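Local coordinates for AT-rich interactive domain-containing protein 4 (Arabidopsis thaliana, PDB 6LQF), which recognises a methylated histone H3 tail together with DNA through its ARID-PHD cassette, as an ISWI component that regulates the floral transition in Arabidopsis, at residues E27-D32 / D65-Y70; C16-I21 / Y124-V129; D32-L37 / G49-F54. All blocks are in the same frame, centred on the assembly; numbering follows the deposited sequence.

Contact 1 (E27-D32 / D65-Y70). With ZN (zinc ion), chain E.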
loop_
_atom_site.group_PDB
_atom_site.type_symbol
_atom_site.label_atom_id
_atom_site.label_comp_id
_atom_site.label_asym_id
_atom_site.label_seq_id
_atom_site.Cartn_x
_atom_site.Cartn_y
_atom_site.Cartn_z
ATOM N N GLU A 27 0.289 -11.329 12.172
ATOM C CA GLU A 27 1.181 -11.526 13.319
ATOM C C GLU A 27 2.611 -11.840 12.857
ATOM O O GLU A 27 3.595 -11.281 13.399
ATOM C CB GLU A 27 0.635 -12.610 14.226
ATOM C CG GLU A 27 1.647 -13.059 15.250
ATOM C CD GLU A 27 0.991 -13.387 16.565
ATOM O OE1 GLU A 27 1.742 -13.865 17.447
ATOM O OE2 GLU A 27 -0.252 -13.170 16.701
ATOM N N GLU A 28 2.764 -12.716 11.870
ATOM C CA GLU A 28 4.081 -13.008 11.341
ATOM C C GLU A 28 4.748 -11.752 10.771
ATOM O O GLU A 28 5.932 -11.518 11.005
ATOM C CB GLU A 28 3.997 -14.068 10.250
ATOM C CG GLU A 28 5.369 -14.435 9.731
ATOM C CD GLU A 28 5.372 -15.592 8.735
ATOM O OE1 GLU A 28 4.355 -16.317 8.621
ATOM O OE2 GLU A 28 6.422 -15.776 8.087
ATOM N N PHE A 29 3.985 -10.929 10.042
ATOM C CA PHE A 29 4.530 -9.675 9.537
ATOM C C PHE A 29 5.006 -8.757 10.665
ATOM O O PHE A 29 6.146 -8.272 10.620
ATOM C CB PHE A 29 3.467 -8.967 8.674
ATOM C CG PHE A 29 3.872 -7.617 8.263
ATOM C CD1 PHE A 29 4.728 -7.450 7.169
ATOM C CD2 PHE A 29 3.407 -6.497 8.934
ATOM C CE1 PHE A 29 5.164 -6.145 6.788
ATOM C CE2 PHE A 29 3.833 -5.188 8.511
ATOM C CZ PHE A 29 4.693 -5.047 7.451
ATOM N N LEU A 30 4.133 -8.497 11.639
ATOM C CA LEU A 30 4.478 -7.532 12.672
ATOM C C LEU A 30 5.670 -8.004 13.504
ATOM O O LEU A 30 6.530 -7.194 13.873
ATOM C CB LEU A 30 3.279 -7.266 13.580
ATOM C CG LEU A 30 2.151 -6.470 12.898
ATOM C CD1 LEU A 30 0.917 -6.418 13.821
ATOM C CD2 LEU A 30 2.600 -5.028 12.499
ATOM N N ARG A 31 5.759 -9.300 13.763
ATOM C CA ARG A 31 6.915 -9.799 14.505
ATOM C C ARG A 31 8.180 -9.622 13.690
ATOM O O ARG A 31 9.233 -9.269 14.256
ATOM C CB ARG A 31 6.679 -11.263 14.918
ATOM C CG ARG A 31 5.588 -11.375 15.977
ATOM C CD ARG A 31 5.544 -12.795 16.510
ATOM N NE ARG A 31 4.475 -12.947 17.485
ATOM C CZ ARG A 31 4.604 -12.640 18.782
ATOM N NH1 ARG A 31 5.744 -12.133 19.233
ATOM N NH2 ARG A 31 3.573 -12.785 19.612
ATOM N N ASP A 32 8.083 -9.789 12.367
ATOM C CA ASP A 32 9.275 -9.570 11.539
ATOM C C ASP A 32 9.650 -8.076 11.502
ATOM O O ASP A 32 10.857 -7.733 11.511
ATOM C CB ASP A 32 9.062 -10.109 10.106
ATOM C CG ASP A 32 10.326 -10.280 9.387
ATOM O OD1 ASP A 32 11.246 -10.981 9.837
ATOM O OD2 ASP A 32 10.415 -9.675 8.306
ATOM N N ASP A 65 -2.394 0.730 12.186
ATOM C CA ASP A 65 -2.447 -0.568 11.481
ATOM C C ASP A 65 -1.341 -0.678 10.425
ATOM O O ASP A 65 -1.544 -0.371 9.215
ATOM C CB ASP A 65 -3.838 -0.717 10.829
ATOM C CG ASP A 65 -4.001 -1.983 9.997
ATOM O OD1 ASP A 65 -3.095 -2.846 9.947
ATOM O OD2 ASP A 65 -5.105 -2.107 9.399
ATOM N N LEU A 66 -0.170 -1.084 10.859
ATOM C CA LEU A 66 1.010 -1.105 9.972
ATOM C C LEU A 66 0.912 -2.149 8.890
ATOM O O LEU A 66 1.465 -1.969 7.786
ATOM C CB LEU A 66 2.296 -1.370 10.783
ATOM C CG LEU A 66 2.732 -0.282 11.699
ATOM C CD1 LEU A 66 3.816 -0.848 12.610
ATOM C CD2 LEU A 66 3.339 0.830 10.855
ATOM N N PHE A 67 0.212 -3.267 9.170
ATOM C CA PHE A 67 0.102 -4.323 8.160
ATOM C C PHE A 67 -0.635 -3.872 6.913
ATOM O O PHE A 67 -0.155 -4.075 5.769
ATOM C CB PHE A 67 -0.626 -5.500 8.810
ATOM C CG PHE A 67 -0.730 -6.722 7.953
ATOM C CD1 PHE A 67 0.381 -7.283 7.332
ATOM C CD2 PHE A 67 -1.955 -7.337 7.800
ATOM C CE1 PHE A 67 0.256 -8.465 6.579
ATOM C CE2 PHE A 67 -2.057 -8.515 7.036
ATOM C CZ PHE A 67 -0.947 -9.069 6.479
ATOM N N ASN A 68 -1.784 -3.222 7.106
ATOM C CA ASN A 68 -2.525 -2.807 5.915
ATOM C C ASN A 68 -1.884 -1.587 5.287
ATOM O O ASN A 68 -1.918 -1.469 4.058
ATOM C CB ASN A 68 -3.979 -2.568 6.250
ATOM C CG ASN A 68 -4.712 -3.895 6.424
ATOM O OD1 ASN A 68 -4.708 -4.710 5.472
ATOM N ND2 ASN A 68 -5.249 -4.164 7.599
ATOM N N LEU A 69 -1.238 -0.706 6.086
ATOM C CA LEU A 69 -0.523 0.433 5.509
ATOM C C LEU A 69 0.566 -0.108 4.564
ATOM O O LEU A 69 0.724 0.355 3.395
ATOM C CB LEU A 69 0.102 1.276 6.660
ATOM C CG LEU A 69 1.129 2.345 6.246
ATOM C CD1 LEU A 69 0.435 3.303 5.286
ATOM C CD2 LEU A 69 1.628 3.131 7.496
ATOM N N TYR A 70 1.326 -1.090 5.041
ATOM C CA TYR A 70 2.413 -1.674 4.243
ATOM C C TYR A 70 1.881 -2.341 2.987
ATOM O O TYR A 70 2.379 -2.062 1.905
ATOM C CB TYR A 70 3.179 -2.693 5.071
ATOM C CG TYR A 70 4.389 -3.248 4.343
ATOM C CD1 TYR A 70 5.549 -2.463 4.188
ATOM C CD2 TYR A 70 4.404 -4.572 3.890
ATOM C CE1 TYR A 70 6.660 -2.983 3.579
ATOM C CE2 TYR A 70 5.538 -5.110 3.258
ATOM C CZ TYR A 70 6.667 -4.313 3.154
ATOM O OH TYR A 70 7.800 -4.840 2.542
HETATM ZN ZN ZN E . 12.205 -9.871 7.273
#

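Contact 2 (C16-I21 / Y124-V129). With ZN (zinc ion), chain E.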
loop_
_atom_site.group_PDB
_atom_site.type_symbol
_atom_site.label_atom_id
_atom_site.label_comp_id
_atom_site.label_asym_id
_atom_site.label_seq_id
_atom_site.Cartn_x
_atom_site.Cartn_y
_atom_site.Cartn_z
ATOM N N CYS A 16 15.522 -13.525 7.708
ATOM C CA CYS A 16 14.165 -13.763 8.215
ATOM C C CYS A 16 13.389 -14.951 7.619
ATOM O O CYS A 16 12.821 -15.724 8.370
ATOM C CB CYS A 16 13.327 -12.463 8.099
ATOM S SG CYS A 16 12.605 -11.892 6.504
ATOM N N GLY A 17 13.335 -15.113 6.306
ATOM C CA GLY A 17 12.487 -16.156 5.729
ATOM C C GLY A 17 10.984 -15.990 5.968
ATOM O O GLY A 17 10.229 -16.963 5.951
ATOM N N ARG A 18 10.555 -14.752 6.191
ATOM C CA ARG A 18 9.149 -14.412 6.368
ATOM C C ARG A 18 8.364 -14.854 5.151
ATOM O O ARG A 18 8.883 -14.792 4.017
ATOM C CB ARG A 18 9.006 -12.902 6.557
ATOM C CG ARG A 18 7.685 -12.414 7.166
ATOM C CD ARG A 18 7.294 -11.088 6.592
ATOM N NE ARG A 18 6.988 -11.260 5.169
ATOM C CZ ARG A 18 7.179 -10.341 4.229
ATOM N NH1 ARG A 18 7.704 -9.155 4.533
ATOM N NH2 ARG A 18 6.838 -10.638 2.955
ATOM N N ALA A 19 7.122 -15.281 5.371
ATOM C CA ALA A 19 6.225 -15.661 4.282
ATOM C C ALA A 19 6.086 -14.553 3.232
ATOM O O ALA A 19 6.135 -13.376 3.573
ATOM C CB ALA A 19 4.846 -16.009 4.833
ATOM N N HIS A 20 5.877 -14.934 1.969
ATOM C CA HIS A 20 5.582 -13.967 0.923
ATOM C C HIS A 20 4.370 -13.116 1.278
ATOM O O HIS A 20 3.427 -13.576 1.884
ATOM C CB HIS A 20 5.347 -14.683 -0.411
ATOM C CG HIS A 20 6.567 -15.347 -0.960
ATOM N ND1 HIS A 20 6.738 -15.591 -2.306
ATOM C CD2 HIS A 20 7.669 -15.835 -0.347
ATOM C CE1 HIS A 20 7.896 -16.194 -2.498
ATOM N NE2 HIS A 20 8.484 -16.352 -1.325
ATOM N N ILE A 21 4.371 -11.876 0.823
ATOM C CA ILE A 21 3.404 -10.892 1.321
ATOM C C ILE A 21 1.966 -11.229 0.937
ATOM O O ILE A 21 1.052 -10.826 1.649
ATOM C CB ILE A 21 3.780 -9.435 0.843
ATOM C CG1 ILE A 21 3.072 -8.359 1.687
ATOM C CG2 ILE A 21 3.540 -9.298 -0.668
ATOM C CD1 ILE A 21 3.410 -8.426 3.166
ATOM N N TYR A 124 12.759 -1.529 1.858
ATOM C CA TYR A 124 13.984 -1.708 1.071
ATOM C C TYR A 124 14.655 -3.079 1.354
ATOM O O TYR A 124 15.302 -3.669 0.486
ATOM C CB TYR A 124 14.982 -0.598 1.370
ATOM C CG TYR A 124 14.562 0.833 1.018
ATOM C CD1 TYR A 124 13.560 1.103 0.098
ATOM C CD2 TYR A 124 15.148 1.912 1.685
ATOM C CE1 TYR A 124 13.207 2.441 -0.212
ATOM C CE2 TYR A 124 14.800 3.218 1.400
ATOM C CZ TYR A 124 13.832 3.487 0.465
ATOM O OH TYR A 124 13.537 4.828 0.245
ATOM N N ALA A 125 14.522 -3.565 2.589
ATOM C CA ALA A 125 15.167 -4.844 2.936
ATOM C C ALA A 125 14.340 -6.090 2.624
ATOM O O ALA A 125 14.748 -7.206 2.966
ATOM C CB ALA A 125 15.529 -4.863 4.414
ATOM N N HIS A 126 13.181 -5.921 1.994
ATOM C CA HIS A 126 12.351 -7.078 1.634
ATOM C C HIS A 126 12.004 -7.035 0.154
ATOM O O HIS A 126 12.459 -6.123 -0.548
ATOM C CB HIS A 126 11.111 -7.140 2.522
ATOM C CG HIS A 126 11.445 -7.489 3.928
ATOM N ND1 HIS A 126 11.942 -6.556 4.820
ATOM C CD2 HIS A 126 11.452 -8.681 4.576
ATOM C CE1 HIS A 126 12.220 -7.160 5.967
ATOM N NE2 HIS A 126 11.946 -8.445 5.839
ATOM N N ASP A 127 11.282 -8.044 -0.321
ATOM C CA ASP A 127 10.999 -8.146 -1.763
ATOM C C ASP A 127 9.514 -8.206 -1.984
ATOM O O ASP A 127 9.004 -9.083 -2.696
ATOM C CB ASP A 127 11.692 -9.364 -2.353
ATOM C CG ASP A 127 13.193 -9.265 -2.247
ATOM O OD1 ASP A 127 13.765 -8.269 -2.756
ATOM O OD2 ASP A 127 13.791 -10.167 -1.618
ATOM N N ASP A 128 8.815 -7.244 -1.403
ATOM C CA ASP A 128 7.378 -7.244 -1.405
ATOM C C ASP A 128 6.751 -6.271 -2.389
ATOM O O ASP A 128 5.515 -6.240 -2.505
ATOM C CB ASP A 128 6.877 -6.903 -0.013
ATOM C CG ASP A 128 7.424 -7.843 1.041
ATOM O OD1 ASP A 128 7.523 -9.060 0.768
ATOM O OD2 ASP A 128 7.697 -7.369 2.144
ATOM N N VAL A 129 7.564 -5.453 -3.046
ATOM C CA VAL A 129 6.997 -4.382 -3.907
ATOM C C VAL A 129 6.577 -4.891 -5.273
ATOM O O VAL A 129 7.351 -5.619 -5.914
ATOM C CB VAL A 129 8.011 -3.229 -4.073
ATOM C CG1 VAL A 129 7.523 -2.213 -5.106
ATOM C CG2 VAL A 129 8.215 -2.578 -2.698
HETATM ZN ZN ZN E . 12.205 -9.871 7.273
HETATM O O HOH W 1 6.688 -11.184 -0.805
#

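Contact 3 (D32-L37 / G49-F54). With ZN (zinc ion), chain E.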
loop_
_atom_site.group_PDB
_atom_site.type_symbol
_atom_site.label_atom_id
_atom_site.label_comp_id
_atom_site.label_asym_id
_atom_site.label_seq_id
_atom_site.Cartn_x
_atom_site.Cartn_y
_atom_site.Cartn_z
ATOM N N ASP A 32 8.083 -9.789 12.367
ATOM C CA ASP A 32 9.275 -9.570 11.539
ATOM C C ASP A 32 9.650 -8.076 11.502
ATOM O O ASP A 32 10.857 -7.733 11.511
ATOM C CB ASP A 32 9.062 -10.109 10.106
ATOM C CG ASP A 32 10.326 -10.280 9.387
ATOM O OD1 ASP A 32 11.246 -10.981 9.837
ATOM O OD2 ASP A 32 10.415 -9.675 8.306
ATOM N N VAL A 33 8.662 -7.190 11.485
ATOM C CA VAL A 33 8.969 -5.745 11.541
ATOM C C VAL A 33 9.661 -5.385 12.854
ATOM O O VAL A 33 10.665 -4.634 12.835
ATOM C CB VAL A 33 7.712 -4.852 11.355
ATOM C CG1 VAL A 33 8.046 -3.401 11.550
ATOM C CG2 VAL A 33 7.154 -5.026 9.934
ATOM N N MET A 34 9.159 -5.943 13.987
ATOM C CA MET A 34 9.777 -5.637 15.278
ATOM C C MET A 34 11.229 -6.115 15.282
ATOM O O MET A 34 12.121 -5.370 15.719
ATOM C CB MET A 34 8.969 -6.272 16.397
ATOM C CG MET A 34 7.599 -5.707 16.519
ATOM S SD MET A 34 6.647 -6.742 17.699
ATOM C CE MET A 34 7.524 -6.453 19.181
ATOM N N GLN A 35 11.472 -7.323 14.768
ATOM C CA GLN A 35 12.838 -7.866 14.805
ATOM C C GLN A 35 13.772 -7.013 13.943
ATOM O O GLN A 35 14.916 -6.709 14.313
ATOM C CB GLN A 35 12.853 -9.311 14.339
ATOM C CG GLN A 35 14.232 -9.957 14.445
ATOM C CD GLN A 35 14.387 -11.146 13.522
ATOM O OE1 GLN A 35 13.564 -12.061 13.520
ATOM N NE2 GLN A 35 15.440 -11.132 12.721
ATOM N N PHE A 36 13.256 -6.567 12.806
ATOM C CA PHE A 36 14.035 -5.742 11.874
ATOM C C PHE A 36 14.367 -4.411 12.512
ATOM O O PHE A 36 15.488 -3.936 12.409
ATOM C CB PHE A 36 13.231 -5.509 10.570
ATOM C CG PHE A 36 13.918 -4.614 9.602
ATOM C CD1 PHE A 36 14.903 -5.117 8.790
ATOM C CD2 PHE A 36 13.585 -3.246 9.514
ATOM C CE1 PHE A 36 15.593 -4.279 7.907
ATOM C CE2 PHE A 36 14.255 -2.429 8.627
ATOM C CZ PHE A 36 15.237 -2.953 7.822
ATOM N N LEU A 37 13.391 -3.747 13.115
ATOM C CA LEU A 37 13.615 -2.453 13.750
ATOM C C LEU A 37 14.662 -2.582 14.848
ATOM O O LEU A 37 15.507 -1.690 14.980
ATOM C CB LEU A 37 12.315 -1.896 14.339
ATOM C CG LEU A 37 11.344 -1.477 13.224
ATOM C CD1 LEU A 37 10.011 -1.068 13.845
ATOM C CD2 LEU A 37 11.887 -0.342 12.369
ATOM N N GLY A 49 6.629 -5.181 26.323
ATOM C CA GLY A 49 5.311 -5.835 26.297
ATOM C C GLY A 49 5.010 -6.578 25.024
ATOM O O GLY A 49 3.870 -7.036 24.795
ATOM N N GLY A 50 6.014 -6.680 24.165
ATOM C CA GLY A 50 5.915 -7.495 22.973
ATOM C C GLY A 50 4.918 -7.002 21.944
ATOM O O GLY A 50 4.552 -5.813 21.878
ATOM N N LEU A 51 4.443 -7.965 21.156
ATOM C CA LEU A 51 3.655 -7.653 19.985
ATOM C C LEU A 51 2.342 -6.941 20.360
ATOM O O LEU A 51 1.896 -6.048 19.669
ATOM C CB LEU A 51 3.390 -8.930 19.221
ATOM C CG LEU A 51 2.323 -8.782 18.170
ATOM C CD1 LEU A 51 2.936 -7.966 17.081
ATOM C CD2 LEU A 51 1.987 -10.158 17.672
ATOM N N ALA A 52 1.764 -7.270 21.497
ATOM C CA ALA A 52 0.515 -6.640 21.927
ATOM C C ALA A 52 0.569 -5.125 22.054
ATOM O O ALA A 52 -0.471 -4.451 21.862
ATOM C CB ALA A 52 0.069 -7.260 23.282
ATOM N N GLU A 53 1.765 -4.599 22.369
ATOM C CA GLU A 53 2.000 -3.163 22.539
ATOM C C GLU A 53 2.622 -2.425 21.322
ATOM O O GLU A 53 2.972 -1.236 21.428
ATOM C CB GLU A 53 2.932 -2.927 23.723
ATOM C CG GLU A 53 2.506 -3.650 25.013
ATOM C CD GLU A 53 1.340 -2.972 25.739
ATOM O OE1 GLU A 53 0.777 -3.598 26.666
ATOM O OE2 GLU A 53 0.989 -1.823 25.394
ATOM N N PHE A 54 2.813 -3.134 20.212
ATOM C CA PHE A 54 3.499 -2.567 19.029
ATOM C C PHE A 54 2.508 -2.273 17.923
ATOM O O PHE A 54 1.693 -3.165 17.602
ATOM C CB PHE A 54 4.542 -3.552 18.528
ATOM C CG PHE A 54 5.210 -3.115 17.268
ATOM C CD1 PHE A 54 6.213 -2.182 17.298
ATOM C CD2 PHE A 54 4.814 -3.633 16.067
ATOM C CE1 PHE A 54 6.822 -1.745 16.139
ATOM C CE2 PHE A 54 5.391 -3.219 14.878
ATOM C CZ PHE A 54 6.435 -2.232 14.932
HETATM ZN ZN ZN E . 12.205 -9.871 7.273
#

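Contact 1 (E27-D32 / D65-Y70)
An aromatic cluster of F29, F67 and Y70 carries this contact, where two helices of the ARID DNA-binding domain, 26-39 and 66-74, cross almost at right angles. The axes of the short segments are 10.3 Å apart at closest approach, a gap filled by side chains. F29 does most of the filling. Its CG stands anti to the backbone N (chi1 173°), which sends the ring out from its own helix and in between the other two aromatic residues. On one side CD2 of F29 lies 3.5 Å from CD1 of F67. On the far rim CE1 of F29 comes over one face of the Y70 ring, 3.4 Å from its CD2, while CZ rests near CG and CB of the same tyrosine. The F29 and Y70 planes are 34° apart, those of F29 and F67 47°. The next residue, L30, extends CD2 to CB of L66 at 4.1 Å. At the start of helix 66-74, D65 is the N-cap: its OD1 accepts from N68 N, and OD2 takes N68 ND2 through its syn lone pair. Helix 26-39 also carries D32, whose OD2 binds the zinc ion completed by H14, C16 and H126. The side chains that meet across the helices are almost entirely apolar, so the crossing is held by ring and methyl contacts in the buried interior, while the hydroxyl of Y70 finds its hydrogen-bond partner in D128.

Contact 2 (C16-I21 / Y124-V129)
R18 and D128 meet from opposite directions, guanidinium against carboxylate, in a two-pronged, end-on salt bridge. NH2 of R18 donates to OD1 of D128 at 2.8 Å, and NH1 of R18 to OD2 of D128 at 3.0 Å; both bonds are nearly straight and on the syn sides of the oxygens. OD2 is shared with the hydroxyl of Y70. The planes are 32° apart; the oxygens lie near the guanidinium plane, while the nitrogens sit somewhat out of the carboxylate's. The arginine chain bends at chi2 and chi3, folding back until NE and NH2 both grip O of A19. I21 lays CD1 over one guanidinium face, towards the rim. A water links I21 N to OD1 of D128. Beside this bridge C16 SG and H126 NE2 bind the same zinc ion, at 2.2 and 2.0 Å, with the sulfur at the edge of the imidazole; H14 and D32 complete the site. Y122 O accepts from H126 ND1, a second-shell bond that, with the zinc on NE2, holds the ring's rotation. Metal and ion pair thus tie two irregular loops together, and the bound zinc would probably make the thiolate form of C16 more stable.

Contact 3 (D32-L37 / G49-F54)
M34 reaches out from helix 26-39 and lies against F54, the two side chains sliding past each other in opposite directions. Its CG is the bump that fits the ring: it sits over the centre of one face, 3.5 Å from the F54 ring centroid and only 13° off the normal, a CH-pi contact. Beyond it the sulfur runs on obliquely past the ring, 4.4 Å from SD to the centroid, as a Met-aromatic contact. A bend at chi3 (65°) turns the methyl towards the bend of the loop, where CE of M34 packs 3.8 Å from C of G50; SD rests 3.9 Å from CA of L51. The hollow that takes the thioether is made by the G50-L51 backbone, CD1 of L51 and the base of F54. At the far end of the phenyl, CZ of F54 rests in the shallow groove over the touching methyls CG1 of V33 and CD1 of L37, 3.9 Å from each. Replacing F54 with an alanine would probably leave M34 CG without the ring face under it and the methyls of V33 and L37 without their partner. Y118 of helix 107-118 touches both L37 and F54, extending the apolar layer. The arrangement is a loop with a short 3-10 turn, 51-53, packed against the first helix of the ARID domain by a Met-aromatic contact and the phenyl of F54.

All three contacts meet round helix 26-39 of the ARID domain. Contacts 1 and 3 share it, their centres 9 Å apart: L66 CD1 lies 3.6 Å from F54 CE2, and L51 CD1 packs 3.6 Å from L30 CB, making one continuous apolar layer. Contact 2 meets both at the zinc site, where D32 of that helix binds the ion with C16 and H126. It also meets contact 1 through probable hydrogen bonds, Y70 OH to D128 OD2 at 2.6 Å and A19 N to E28 OE2 at 2.8 Å. The bound DNA is about 10 Å from the nearest atoms of contacts 1 and 3 and about 15 Å from those of contact 2.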